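Local structure of peptidase M16 domain protein (Alicyclobacillus acidocaldarius subsp. acidocaldarius DSM 446, 4XEA) at residues 8-13 against 206-211; 267-272 against 380-385; 358-363 against 388-393. The protein is a putative metallopeptidase of the M16 (insulinase) family that probably hydrolyses peptide bonds with a metal ion in its active site. All coordinates share one frame; numbering follows the deposited sequence. Where two conformers were deposited one is given.

Contact 1: 8-13 against 206-211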
ATOM      1  N   GLU A   8     -15.848   9.833 -19.490  1.00 67.08           N
ATOM      2  CA  GLU A   8     -16.717   8.941 -20.243  1.00 66.77           C
ATOM      3  C   GLU A   8     -16.517   7.524 -19.745  1.00 63.22           C
ATOM      4  O   GLU A   8     -15.391   7.142 -19.399  1.00 61.67           O
ATOM      5  CB  GLU A   8     -16.391   8.987 -21.750  1.00 68.62           C
ATOM      6  CG  GLU A   8     -17.050   7.847 -22.539  1.00 69.00           C
ATOM      7  CD  GLU A   8     -16.932   7.971 -24.060  1.00 73.49           C
ATOM      8  OE1 GLU A   8     -15.915   8.480 -24.560  1.00 75.92           O
ATOM      9  OE2 GLU A   8     -17.852   7.490 -24.747  1.00 73.72           O
ATOM     10  N   THR A   9     -17.603   6.760 -19.708  1.00 61.83           N
ATOM     11  CA  THR A   9     -17.530   5.305 -19.614  1.00 59.97           C
ATOM     12  C   THR A   9     -18.177   4.686 -20.857  1.00 60.74           C
ATOM     13  O   THR A   9     -19.393   4.807 -21.056  1.00 62.36           O
ATOM     14  CB  THR A   9     -18.206   4.779 -18.346  1.00 57.95           C
ATOM     15  OG1 THR A   9     -17.605   5.398 -17.217  1.00 58.21           O
ATOM     16  CG2 THR A   9     -18.069   3.260 -18.230  1.00 55.68           C
ATOM     17  N   ARG A  10     -17.355   3.990 -21.649  1.00 59.90           N
ATOM     18  CA  ARG A  10     -17.762   3.376 -22.908  1.00 60.26           C
ATOM     19  C   ARG A  10     -17.699   1.851 -22.754  1.00 57.01           C
ATOM     20  O   ARG A  10     -16.617   1.262 -22.688  1.00 54.76           O
ATOM     21  CB  ARG A  10     -16.843   3.850 -24.044  1.00 62.22           C
ATOM     22  CG  ARG A  10     -17.349   3.556 -25.458  1.00 66.52           C
ATOM     23  CD  ARG A  10     -16.336   3.980 -26.529  1.00 70.52           C
ATOM     24  NE  ARG A  10     -16.015   5.412 -26.477  1.00 73.94           N
ATOM     25  CZ  ARG A  10     -15.223   6.051 -27.348  1.00 75.99           C
ATOM     26  NH1 ARG A  10     -14.619   5.393 -28.335  1.00 77.31           N
ATOM     27  NH2 ARG A  10     -15.023   7.353 -27.226  1.00 76.49           N
ATOM     28  N   THR A  11     -18.883   1.243 -22.710  1.00 55.65           N
ATOM     29  CA  THR A  11     -19.071  -0.179 -22.495  1.00 53.62           C
ATOM     30  C   THR A  11     -19.828  -0.807 -23.697  1.00 55.31           C
ATOM     31  O   THR A  11     -20.927  -0.375 -24.027  1.00 56.85           O
ATOM     32  CB  THR A  11     -19.901  -0.432 -21.226  1.00 52.67           C
ATOM     33  OG1 THR A  11     -19.249   0.141 -20.066  1.00 48.39           O
ATOM     34  CG2 THR A  11     -20.100  -1.907 -21.010  1.00 47.63           C
ATOM     35  N   TRP A  12     -19.223  -1.812 -24.332  1.00 54.42           N
ATOM     36  CA  TRP A  12     -19.852  -2.541 -25.409  1.00 55.40           C
ATOM     37  C   TRP A  12     -19.372  -3.994 -25.410  1.00 54.13           C
ATOM     38  O   TRP A  12     -18.544  -4.387 -24.562  1.00 51.78           O
ATOM     39  CB  TRP A  12     -19.642  -1.835 -26.769  1.00 58.72           C
ATOM     40  CG  TRP A  12     -18.348  -2.069 -27.432  1.00 59.62           C
ATOM     41  CD1 TRP A  12     -18.128  -2.835 -28.547  1.00 64.81           C
ATOM     42  CD2 TRP A  12     -17.089  -1.481 -27.095  1.00 61.01           C
ATOM     43  NE1 TRP A  12     -16.805  -2.765 -28.920  1.00 65.70           N
ATOM     44  CE2 TRP A  12     -16.143  -1.950 -28.037  1.00 63.72           C
ATOM     45  CE3 TRP A  12     -16.661  -0.597 -26.090  1.00 58.21           C
ATOM     46  CZ2 TRP A  12     -14.796  -1.574 -27.991  1.00 64.33           C
ATOM     47  CZ3 TRP A  12     -15.332  -0.230 -26.053  1.00 58.16           C
ATOM     48  CH2 TRP A  12     -14.414  -0.716 -27.000  1.00 60.23           C
ATOM     49  N   ARG A  13     -19.971  -4.805 -26.273  1.00 54.42           N
ATOM     50  CA  ARG A  13     -19.680  -6.239 -26.356  1.00 54.60           C
ATOM     51  C   ARG A  13     -19.271  -6.605 -27.786  1.00 57.60           C
ATOM     52  O   ARG A  13     -19.979  -6.264 -28.729  1.00 58.29           O
ATOM     53  CB  ARG A  13     -20.894  -7.077 -25.920  1.00 54.24           C
ATOM     54  CG  ARG A  13     -20.608  -8.582 -25.856  1.00 53.98           C
ATOM     55  CD  ARG A  13     -21.844  -9.453 -25.532  1.00 53.85           C
ATOM     56  NE  ARG A  13     -22.592  -8.963 -24.355  1.00 51.00           N
ATOM     57  CZ  ARG A  13     -22.556  -9.435 -23.117  1.00 50.51           C
ATOM     58  NH1 ARG A  13     -21.753 -10.428 -22.773  1.00 47.96           N
ATOM     59  NH2 ARG A  13     -23.349  -8.887 -22.194  1.00 50.93           N
ATOM     60  N   GLU A 206      -9.036   5.314 -30.387  1.00 74.10           N
ATOM     61  CA  GLU A 206      -7.846   4.585 -30.840  1.00 74.89           C
ATOM     62  C   GLU A 206      -7.823   3.170 -30.275  1.00 71.86           C
ATOM     63  O   GLU A 206      -7.636   2.199 -31.017  1.00 72.79           O
ATOM     64  CB  GLU A 206      -6.572   5.314 -30.404  1.00 76.34           C
ATOM     65  CG  GLU A 206      -5.258   4.598 -30.780  1.00 78.74           C
ATOM     66  CD  GLU A 206      -4.051   5.085 -29.965  1.00 81.51           C
ATOM     67  OE1 GLU A 206      -4.239   5.836 -28.973  1.00 81.20           O
ATOM     68  OE2 GLU A 206      -2.914   4.714 -30.331  1.00 84.72           O
ATOM     69  N   ILE A 207      -8.030   3.049 -28.965  1.00 68.08           N
ATOM     70  CA  ILE A 207      -7.905   1.762 -28.313  1.00 65.09           C
ATOM     71  C   ILE A 207      -9.085   0.831 -28.666  1.00 63.97           C
ATOM     72  O   ILE A 207      -8.894  -0.383 -28.826  1.00 62.27           O
ATOM     73  CB  ILE A 207      -7.752   1.922 -26.776  1.00 62.76           C
ATOM     74  CG1 ILE A 207      -6.444   2.652 -26.426  1.00 63.86           C
ATOM     75  CG2 ILE A 207      -7.817   0.557 -26.083  1.00 59.95           C
ATOM     76  CD1 ILE A 207      -5.175   2.040 -27.027  1.00 66.76           C
ATOM     77  N   ALA A 208     -10.289   1.396 -28.816  1.00 64.17           N
ATOM     78  CA  ALA A 208     -11.473   0.601 -29.209  1.00 63.59           C
ATOM     79  C   ALA A 208     -11.288  -0.053 -30.565  1.00 65.77           C
ATOM     80  O   ALA A 208     -11.706  -1.181 -30.769  1.00 65.97           O
ATOM     81  CB  ALA A 208     -12.724   1.439 -29.205  1.00 63.68           C
ATOM     82  N   HIS A 209     -10.642   0.653 -31.484  1.00 68.78           N
ATOM     83  CA  HIS A 209     -10.335   0.135 -32.809  1.00 71.68           C
ATOM     84  C   HIS A 209      -9.238  -0.948 -32.750  1.00 70.71           C
ATOM     85  O   HIS A 209      -9.331  -1.969 -33.410  1.00 70.65           O
ATOM     86  CB  HIS A 209      -9.925   1.325 -33.695  1.00 75.37           C
ATOM     87  CG  HIS A 209      -9.579   0.965 -35.100  1.00 81.01           C
ATOM     88  ND1 HIS A 209     -10.517   0.524 -36.011  1.00 84.91           N
ATOM     89  CD2 HIS A 209      -8.405   1.040 -35.770  1.00 87.01           C
ATOM     90  CE1 HIS A 209      -9.929   0.319 -37.179  1.00 88.76           C
ATOM     91  NE2 HIS A 209      -8.649   0.630 -37.061  1.00 90.41           N
ATOM     92  N   VAL A 210      -8.206  -0.731 -31.952  1.00 69.65           N
ATOM     93  CA  VAL A 210      -7.155  -1.749 -31.764  1.00 69.80           C
ATOM     94  C   VAL A 210      -7.728  -3.082 -31.208  1.00 67.55           C
ATOM     95  O   VAL A 210      -7.336  -4.191 -31.636  1.00 67.32           O
ATOM     96  CB  VAL A 210      -6.072  -1.236 -30.787  1.00 69.58           C
ATOM     97  CG1 VAL A 210      -5.116  -2.365 -30.382  1.00 69.94           C
ATOM     98  CG2 VAL A 210      -5.328  -0.050 -31.368  1.00 70.65           C
ATOM     99  N   ILE A 211      -8.661  -2.976 -30.266  1.00 65.22           N
ATOM    100  CA  ILE A 211      -9.211  -4.170 -29.633  1.00 63.53           C
ATOM    101  C   ILE A 211     -10.033  -4.925 -30.692  1.00 64.59           C
ATOM    102  O   ILE A 211      -9.834  -6.124 -30.867  1.00 63.68           O
ATOM    103  CB  ILE A 211     -10.080  -3.850 -28.373  1.00 60.76           C
ATOM    104  CG1 ILE A 211      -9.260  -3.209 -27.263  1.00 59.38           C
ATOM    105  CG2 ILE A 211     -10.730  -5.128 -27.794  1.00 59.02           C
ATOM    106  CD1 ILE A 211     -10.091  -2.457 -26.229  1.00 57.28           C
TER
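Trp12 and Arg10 of edge strand 10-13 meet Ala208 of helix 204-216 in a small surface contact of the α/β half of the M16 fold that holds the nickel site. Strand 10-13 is outermost in a mixed six-stranded sheet and pairs with strand 19-24. The helix lies beside it, with Ile207 and Ile211 turned onto helix 105-116 and strand 194-200. Only 130 Å² is buried between the two segments.

The six-membered part of the Trp12 indole carries the touch: its corner atom CH2 lies 3.5 Å from Ala208 CB. CZ2 of Trp12 follows at 3.9 Å from the same methyl, which comes in obliquely to the ring. With chi1 at 81°, CG of Trp12 takes the crowded position between backbone N and carbonyl carbon, and the indole extends from the strand to the helix. The indole N-H, on the same side of the ring system as CZ2, is tied to that helix as well: NE1 hydrogen-bonds OE1 of Glu212.

Arg10 reaches the helix more loosely, its NH1 4.5 Å from Ala208 CB. The guanidinium is pinned between charges: NH1 forms a salt bridge with Asp205, while NE and NH2 hold Glu8 side-on, a grip that should limit rotation of the group. A glycerol, probably from the crystallisation liquor, also bonds NH1. The two bonds to Glu8 differ in geometry. Arg10 NE reaches Glu8 OE2 at 3.3 Å from well above the carboxylate plane, whereas Arg10 NH2 meets Glu8 OE1 on its syn side at 3.0 Å, with an N-H...O angle of 159°.

Contact 2: 267-272 against 380-385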
ATOM      1  N   ASN A 267     -27.874  -7.944  -6.032  1.00 42.36           N
ATOM      2  CA  ASN A 267     -28.021  -8.408  -4.651  1.00 41.56           C
ATOM      3  C   ASN A 267     -26.652  -8.474  -3.912  1.00 39.68           C
ATOM      4  O   ASN A 267     -26.537  -8.193  -2.706  1.00 38.95           O
ATOM      5  CB  ASN A 267     -28.697  -9.784  -4.609  1.00 42.43           C
ATOM      6  CG  ASN A 267     -30.193  -9.751  -5.008  1.00 47.94           C
ATOM      7  OD1 ASN A 267     -30.891  -8.747  -4.853  1.00 53.07           O
ATOM      8  ND2 ASN A 267     -30.674 -10.871  -5.524  1.00 52.09           N
ATOM      9  N   LEU A 268     -25.630  -8.887  -4.641  1.00 38.56           N
ATOM     10  CA  LEU A 268     -24.296  -9.003  -4.109  1.00 37.52           C
ATOM     11  C   LEU A 268     -23.731  -7.622  -3.817  1.00 38.24           C
ATOM     12  O   LEU A 268     -23.142  -7.399  -2.754  1.00 39.46           O
ATOM     13  CB  LEU A 268     -23.400  -9.746  -5.092  1.00 36.73           C
ATOM     14  CG  LEU A 268     -21.928  -9.886  -4.683  1.00 35.92           C
ATOM     15  CD1 LEU A 268     -21.370 -11.243  -5.128  1.00 35.43           C
ATOM     16  CD2 LEU A 268     -21.137  -8.766  -5.298  1.00 39.91           C
ATOM     17  N   ILE A 269     -23.935  -6.694  -4.744  1.00 39.71           N
ATOM     18  CA  ILE A 269     -23.490  -5.300  -4.582  1.00 40.59           C
ATOM     19  C   ILE A 269     -24.118  -4.711  -3.324  1.00 41.49           C
ATOM     20  O   ILE A 269     -23.450  -4.014  -2.524  1.00 41.00           O
ATOM     21  CB  ILE A 269     -23.832  -4.417  -5.796  1.00 42.20           C
ATOM     22  CG1 ILE A 269     -22.961  -4.740  -7.043  1.00 39.83           C
ATOM     23  CG2 ILE A 269     -23.691  -2.923  -5.427  1.00 42.40           C
ATOM     24  CD1 ILE A 269     -23.536  -4.227  -8.434  1.00 41.99           C
ATOM     25  N   GLU A 270     -25.414  -4.937  -3.151  1.00 42.32           N
ATOM     26  CA  GLU A 270     -26.110  -4.351  -2.006  1.00 43.93           C
ATOM     27  C   GLU A 270     -25.599  -4.948  -0.687  1.00 42.04           C
ATOM     28  O   GLU A 270     -25.392  -4.245   0.303  1.00 42.11           O
ATOM     29  CB  GLU A 270     -27.641  -4.548  -2.153  1.00 45.57           C
ATOM     30  CG  GLU A 270     -28.501  -3.749  -1.167  1.00 48.73           C
ATOM     31  CD  GLU A 270     -28.575  -4.368   0.241  1.00 50.78           C
ATOM     32  OE1 GLU A 270     -28.240  -5.571   0.385  1.00 47.44           O
ATOM     33  OE2 GLU A 270     -28.973  -3.640   1.191  1.00 50.82           O
ATOM     34  N   GLN A 271     -25.458  -6.254  -0.653  1.00 40.78           N
ATOM     35  CA  GLN A 271     -25.077  -6.944   0.597  1.00 40.55           C
ATOM     36  C   GLN A 271     -23.613  -6.628   0.982  1.00 39.56           C
ATOM     37  O   GLN A 271     -23.303  -6.419   2.149  1.00 39.30           O
ATOM     38  CB  GLN A 271     -25.281  -8.437   0.415  1.00 38.99           C
ATOM     39  CG  GLN A 271     -25.156  -9.266   1.675  1.00 40.34           C
ATOM     40  CD  GLN A 271     -25.642 -10.672   1.445  1.00 41.00           C
ATOM     41  OE1 GLN A 271     -26.817 -10.884   1.188  1.00 41.31           O
ATOM     42  NE2 GLN A 271     -24.749 -11.631   1.539  1.00 35.80           N
ATOM     43  N   ASP A 272     -22.734  -6.596  -0.014  1.00 40.21           N
ATOM     44  CA  ASP A 272     -21.316  -6.214   0.185  1.00 41.38           C
ATOM     45  C   ASP A 272     -21.177  -4.750   0.702  1.00 42.84           C
ATOM     46  O   ASP A 272     -20.421  -4.458   1.654  1.00 42.10           O
ATOM     47  CB  ASP A 272     -20.566  -6.427  -1.131  1.00 41.83           C
ATOM     48  CG  ASP A 272     -19.039  -6.411  -0.984  1.00 47.95           C
ATOM     49  OD1 ASP A 272     -18.489  -6.748   0.086  1.00 46.88           O
ATOM     50  OD2 ASP A 272     -18.378  -6.064  -1.993  1.00 55.21           O
ATOM     51  N   ARG A 380     -19.131 -11.087 -11.182  1.00 35.01           N
ATOM     52  CA  ARG A 380     -20.017 -11.622 -10.152  1.00 35.37           C
ATOM     53  C   ARG A 380     -21.511 -11.409 -10.440  1.00 36.50           C
ATOM     54  O   ARG A 380     -22.363 -11.661  -9.568  1.00 37.22           O
ATOM     55  CB  ARG A 380     -19.630 -10.972  -8.819  1.00 35.17           C
ATOM     56  CG  ARG A 380     -18.397 -11.690  -8.229  1.00 35.82           C
ATOM     57  CD  ARG A 380     -17.788 -10.907  -7.053  1.00 38.45           C
ATOM     58  NE  ARG A 380     -16.519 -11.526  -6.690  1.00 42.23           N
ATOM     59  CZ  ARG A 380     -15.569 -11.018  -5.902  1.00 45.61           C
ATOM     60  NH1 ARG A 380     -15.735  -9.861  -5.257  1.00 45.60           N
ATOM     61  NH2 ARG A 380     -14.448 -11.713  -5.726  1.00 44.21           N
ATOM     62  N   GLY A 381     -21.826 -10.887 -11.642  1.00 37.46           N
ATOM     63  CA  GLY A 381     -23.164 -10.950 -12.186  1.00 38.47           C
ATOM     64  C   GLY A 381     -23.813  -9.621 -12.497  1.00 40.23           C
ATOM     65  O   GLY A 381     -24.924  -9.627 -13.018  1.00 42.24           O
ATOM     66  N   ALA A 382     -23.166  -8.501 -12.179  1.00 39.99           N
ATOM     67  CA  ALA A 382     -23.737  -7.186 -12.495  1.00 42.83           C
ATOM     68  C   ALA A 382     -23.385  -6.873 -13.944  1.00 43.75           C
ATOM     69  O   ALA A 382     -22.473  -6.137 -14.233  1.00 42.61           O
ATOM     70  CB  ALA A 382     -23.233  -6.137 -11.536  1.00 41.99           C
ATOM     71  N   GLU A 383     -24.128  -7.514 -14.839  1.00 45.60           N
ATOM     72  CA  GLU A 383     -23.848  -7.548 -16.276  1.00 47.15           C
ATOM     73  C   GLU A 383     -23.913  -6.136 -16.881  1.00 47.73           C
ATOM     74  O   GLU A 383     -23.239  -5.853 -17.856  1.00 47.62           O
ATOM     75  CB  GLU A 383     -24.819  -8.564 -16.943  1.00 48.66           C
ATOM     76  CG  GLU A 383     -24.577  -8.915 -18.450  1.00 51.78           C
ATOM     77  CD  GLU A 383     -23.434  -9.912 -18.673  1.00 52.47           C
ATOM     78  OE1 GLU A 383     -23.075 -10.674 -17.745  1.00 49.90           O
ATOM     79  OE2 GLU A 383     -22.878  -9.917 -19.791  1.00 53.88           O
ATOM     80  N   ALA A 384     -24.670  -5.237 -16.250  1.00 48.85           N
ATOM     81  CA  ALA A 384     -24.741  -3.835 -16.639  1.00 50.61           C
ATOM     82  C   ALA A 384     -24.193  -2.907 -15.547  1.00 49.99           C
ATOM     83  O   ALA A 384     -24.738  -1.831 -15.292  1.00 51.40           O
ATOM     84  CB  ALA A 384     -26.219  -3.461 -17.022  1.00 52.22           C
ATOM     85  N   PHE A 385     -23.104  -3.321 -14.910  1.00 48.72           N
ATOM     86  CA  PHE A 385     -22.598  -2.623 -13.728  1.00 48.04           C
ATOM     87  C   PHE A 385     -22.370  -1.143 -13.981  1.00 50.30           C
ATOM     88  O   PHE A 385     -21.973  -0.758 -15.085  1.00 52.28           O
ATOM     89  CB  PHE A 385     -21.255  -3.206 -13.278  1.00 46.00           C
ATOM     90  CG  PHE A 385     -20.655  -2.482 -12.110  1.00 43.91           C
ATOM     91  CD1 PHE A 385     -21.230  -2.602 -10.850  1.00 44.25           C
ATOM     92  CD2 PHE A 385     -19.536  -1.666 -12.271  1.00 43.06           C
ATOM     93  CE1 PHE A 385     -20.703  -1.944  -9.776  1.00 44.74           C
ATOM     94  CE2 PHE A 385     -19.001  -0.969 -11.195  1.00 44.54           C
ATOM     95  CZ  PHE A 385     -19.568  -1.122  -9.940  1.00 45.42           C
TER
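Ile269 sends a single methyl, CD1, against both ends of a tight turn, touching Ala382 at its start and Phe385 at its close. The turn, type I from Ala382 to Phe385, follows directly on a Schellman motif that ends helix 367-379, with Gly381 as the C-prime residue at a phi of 121°. Ala382 N returns to Tyr377 O and Gly381 N to Phe378 O. Arg380, just before the glycine, and Ala382, just after it, both face helix 265-283.

Ile269 CD1 lies 3.7 Å from Ala382 CB. Three residues on, Phe385 has CG anti to its backbone N (chi1 177°), which brings the ring back towards the helix. Tyr377, Trp374 and Phe387 pack around that ring.

At the other end of the contact the aliphatic part of Arg380 does the packing. Its extended chain crosses Leu268 obliquely, with Leu268 CD1 4.1 Å from Arg380 CD. The charged end runs past the leucine to a salt bridge between NE and Asp93. The same Ile269 CD1 that touches Ala382 meets the edge of the Phe385 ring, in its plane, 3.7 Å from CD1 of Phe385.

Contact 3: 358-363 against 388-393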
ATOM      1  N   GLY A 358     -17.324   8.666   1.528  1.00 57.05           N
ATOM      2  CA  GLY A 358     -16.089   9.409   1.260  1.00 58.60           C
ATOM      3  C   GLY A 358     -14.979   8.518   0.713  1.00 56.88           C
ATOM      4  O   GLY A 358     -14.321   8.867  -0.274  1.00 56.61           O
ATOM      5  N   ARG A 359     -14.790   7.365   1.349  0.50 55.58           N
ATOM      6  CA  ARG A 359     -13.761   6.417   0.957  0.50 53.91           C
ATOM      7  C   ARG A 359     -13.984   5.964  -0.495  0.50 52.08           C
ATOM      8  O   ARG A 359     -13.043   5.916  -1.291  0.50 51.43           O
ATOM      9  CB  ARG A 359     -13.763   5.241   1.945  0.50 53.49           C
ATOM     10  CG  ARG A 359     -12.645   4.209   1.778  0.50 53.61           C
ATOM     11  CD  ARG A 359     -12.848   2.974   2.703  0.50 55.73           C
ATOM     12  NE  ARG A 359     -12.534   3.162   4.142  0.50 59.03           N
ATOM     13  CZ  ARG A 359     -11.575   3.945   4.646  0.50 61.73           C
ATOM     14  NH1 ARG A 359     -11.407   4.030   5.960  0.50 62.74           N
ATOM     15  NH2 ARG A 359     -10.785   4.649   3.855  0.50 64.05           N
ATOM     16  N   VAL A 360     -15.228   5.657  -0.837  1.00 51.53           N
ATOM     17  CA  VAL A 360     -15.600   5.276  -2.205  1.00 50.36           C
ATOM     18  C   VAL A 360     -15.417   6.433  -3.198  1.00 51.34           C
ATOM     19  O   VAL A 360     -14.788   6.248  -4.220  1.00 50.64           O
ATOM     20  CB  VAL A 360     -17.037   4.721  -2.271  1.00 50.59           C
ATOM     21  CG1 VAL A 360     -17.435   4.408  -3.695  1.00 48.82           C
ATOM     22  CG2 VAL A 360     -17.129   3.429  -1.403  1.00 51.36           C
ATOM     23  N   LEU A 361     -15.948   7.611  -2.897  1.00 53.03           N
ATOM     24  CA  LEU A 361     -15.719   8.798  -3.740  1.00 54.86           C
ATOM     25  C   LEU A 361     -14.206   9.035  -4.026  1.00 54.91           C
ATOM     26  O   LEU A 361     -13.817   9.214  -5.192  1.00 55.56           O
ATOM     27  CB  LEU A 361     -16.353  10.030  -3.108  1.00 56.66           C
ATOM     28  CG  LEU A 361     -17.893  10.133  -3.132  1.00 58.30           C
ATOM     29  CD1 LEU A 361     -18.306  11.530  -2.700  1.00 60.54           C
ATOM     30  CD2 LEU A 361     -18.501   9.801  -4.510  1.00 59.52           C
HETATM   31  N   MSE A 362     -13.372   8.984  -2.996  1.00 53.98           N
HETATM   32  CA  MSE A 362     -11.921   9.158  -3.169  1.00 55.04           C
HETATM   33  C   MSE A 362     -11.284   8.035  -3.979  1.00 52.96           C
HETATM   34  O   MSE A 362     -10.392   8.277  -4.785  1.00 52.11           O
HETATM   35  CB  MSE A 362     -11.208   9.303  -1.821  1.00 56.07           C
HETATM   36  CG  MSE A 362     -11.696  10.492  -1.030  1.00 58.84           C
HETATM   37 SE   MSE A 362     -10.663  10.957   0.561  0.70 66.28          SE
HETATM   38  CE  MSE A 362     -11.364   9.745   1.918  1.00 61.60           C
ATOM     39  N   SER A 363     -11.778   6.822  -3.792  1.00 52.02           N
ATOM     40  CA  SER A 363     -11.293   5.641  -4.520  1.00 51.15           C
ATOM     41  C   SER A 363     -11.624   5.677  -6.011  1.00 50.70           C
ATOM     42  O   SER A 363     -10.898   5.101  -6.792  1.00 50.42           O
ATOM     43  CB  SER A 363     -11.829   4.351  -3.887  1.00 49.58           C
ATOM     44  OG  SER A 363     -11.155   4.097  -2.677  1.00 53.34           O
ATOM     45  N   ALA A 388     -22.501   4.217 -10.174  1.00 55.30           N
ATOM     46  CA  ALA A 388     -23.676   4.884  -9.639  1.00 58.22           C
ATOM     47  C   ALA A 388     -24.521   3.915  -8.848  1.00 58.12           C
ATOM     48  O   ALA A 388     -25.278   4.340  -7.969  1.00 60.00           O
ATOM     49  CB  ALA A 388     -24.524   5.538 -10.772  1.00 60.39           C
ATOM     50  N   ASP A 389     -24.421   2.626  -9.179  1.00 56.97           N
ATOM     51  CA  ASP A 389     -25.181   1.592  -8.491  1.00 56.99           C
ATOM     52  C   ASP A 389     -24.698   1.487  -7.029  1.00 55.56           C
ATOM     53  O   ASP A 389     -25.515   1.294  -6.120  1.00 56.50           O
ATOM     54  CB  ASP A 389     -25.027   0.196  -9.146  1.00 56.22           C
ATOM     55  CG  ASP A 389     -25.596   0.099 -10.585  1.00 59.31           C
ATOM     56  OD1 ASP A 389     -26.407   0.946 -11.013  1.00 59.99           O
ATOM     57  OD2 ASP A 389     -25.230  -0.913 -11.252  1.00 64.13           O
ATOM     58  N   VAL A 390     -23.381   1.560  -6.825  1.00 53.44           N
ATOM     59  CA  VAL A 390     -22.781   1.486  -5.493  1.00 52.41           C
ATOM     60  C   VAL A 390     -23.132   2.754  -4.717  1.00 54.89           C
ATOM     61  O   VAL A 390     -23.688   2.696  -3.625  1.00 55.91           O
ATOM     62  CB  VAL A 390     -21.245   1.282  -5.568  1.00 51.58           C
ATOM     63  CG1 VAL A 390     -20.568   1.289  -4.170  1.00 47.82           C
ATOM     64  CG2 VAL A 390     -20.941  -0.015  -6.295  1.00 49.17           C
ATOM     65  N   ILE A 391     -22.891   3.900  -5.330  1.00 55.72           N
ATOM     66  CA  ILE A 391     -23.212   5.154  -4.680  1.00 57.98           C
ATOM     67  C   ILE A 391     -24.678   5.174  -4.250  1.00 58.82           C
ATOM     68  O   ILE A 391     -24.981   5.559  -3.119  1.00 58.69           O
ATOM     69  CB  ILE A 391     -22.921   6.368  -5.593  1.00 59.72           C
ATOM     70  CG1 ILE A 391     -21.417   6.474  -5.829  1.00 59.92           C
ATOM     71  CG2 ILE A 391     -23.508   7.645  -4.998  1.00 61.97           C
ATOM     72  CD1 ILE A 391     -20.562   6.786  -4.552  1.00 62.63           C
ATOM     73  N   ALA A 392     -25.577   4.743  -5.132  1.00 59.00           N
ATOM     74  CA  ALA A 392     -26.997   4.769  -4.813  1.00 61.02           C
ATOM     75  C   ALA A 392     -27.356   3.877  -3.609  1.00 60.29           C
ATOM     76  O   ALA A 392     -28.216   4.250  -2.814  1.00 62.01           O
ATOM     77  CB  ALA A 392     -27.875   4.431  -6.060  1.00 61.92           C
ATOM     78  N   VAL A 393     -26.698   2.725  -3.455  1.00 58.37           N
ATOM     79  CA  VAL A 393     -26.913   1.890  -2.261  1.00 57.63           C
ATOM     80  C   VAL A 393     -26.406   2.615  -0.998  1.00 58.28           C
ATOM     81  O   VAL A 393     -27.048   2.572   0.037  1.00 58.83           O
ATOM     82  CB  VAL A 393     -26.283   0.469  -2.405  1.00 55.89           C
ATOM     83  CG1 VAL A 393     -26.379  -0.311  -1.082  1.00 55.58           C
ATOM     84  CG2 VAL A 393     -26.985  -0.298  -3.516  1.00 55.50           C
TER
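Val360 and Ile391 mark the closest backbone approach of two nearly antiparallel helical segments, their CA atoms 8.0 Å apart. The axes of 358-363 and 388-393 come no nearer than 11.0 Å, and their N-to-C directions differ by 163°. At that separation the backbones stay well apart, and the contact between the two segments is made by branched aliphatic side chains.

Ile391 is the central piece. Its CG1 stands anti to the carbonyl carbon (chi1 -66°), and from there CD1 reaches across to two residues of the other helix. The closer is Leu361, whose CD2 lies 3.7 Å from Ile391 CD1; these two side chains cross at about a right angle. Val360 slides past Ile391 in the opposite direction, its CG1 4.0 Å from the same CD1. CG1 of Val360 is anti to the backbone N, and this methyl also meets Val390, at 4.4 Å from its CG1, a looser touch.

The pair belongs to the helical layer of the second α/β half of the M16 fold: 358-363 ends helix 346-363, and the chain returns through helix 367-379 to helix 387-396. Leu3 from the N-terminal stretch packs on Ile391, and Val390 turns other atoms to Ile269 of helix 265-283. Met362, built as selenomethionine, packs on Thr102 of the second subunit, which places this helix end near the dimer interface.

The last turn of helix 346-363 carries an extra side-chain bond. Ser363 OG donates to Arg359 O at 3.0 Å, tilted 35° from the carbonyl plane, and Ser363 N donates to the same oxygen at 2.9 Å from the opposite face.

In the fold
Contact 2 is the buried one, contact 3 is partly buried and contact 1 lies at the surface, 25 Å from the centre of the chain. Their chemistry follows: in contact 1 one indole-methyl touch sits beside the charges of Arg10, Glu8 and Asp205, contact 2 joins methyls, a phenyl edge and the aliphatic part of an arginine, and contact 3 is aliphatic throughout. Contacts 2 and 3 adjoin, their segments alternating along the chain, and Val390 packs on both Phe385 and Ile269. Contact 1 includes an edge strand, whereas contacts 2 and 3 involve helices and a loop, yet a salt bridge from Arg13 NH2 to Glu383 OE2, 2.7 Å long, ties that strand to the loop.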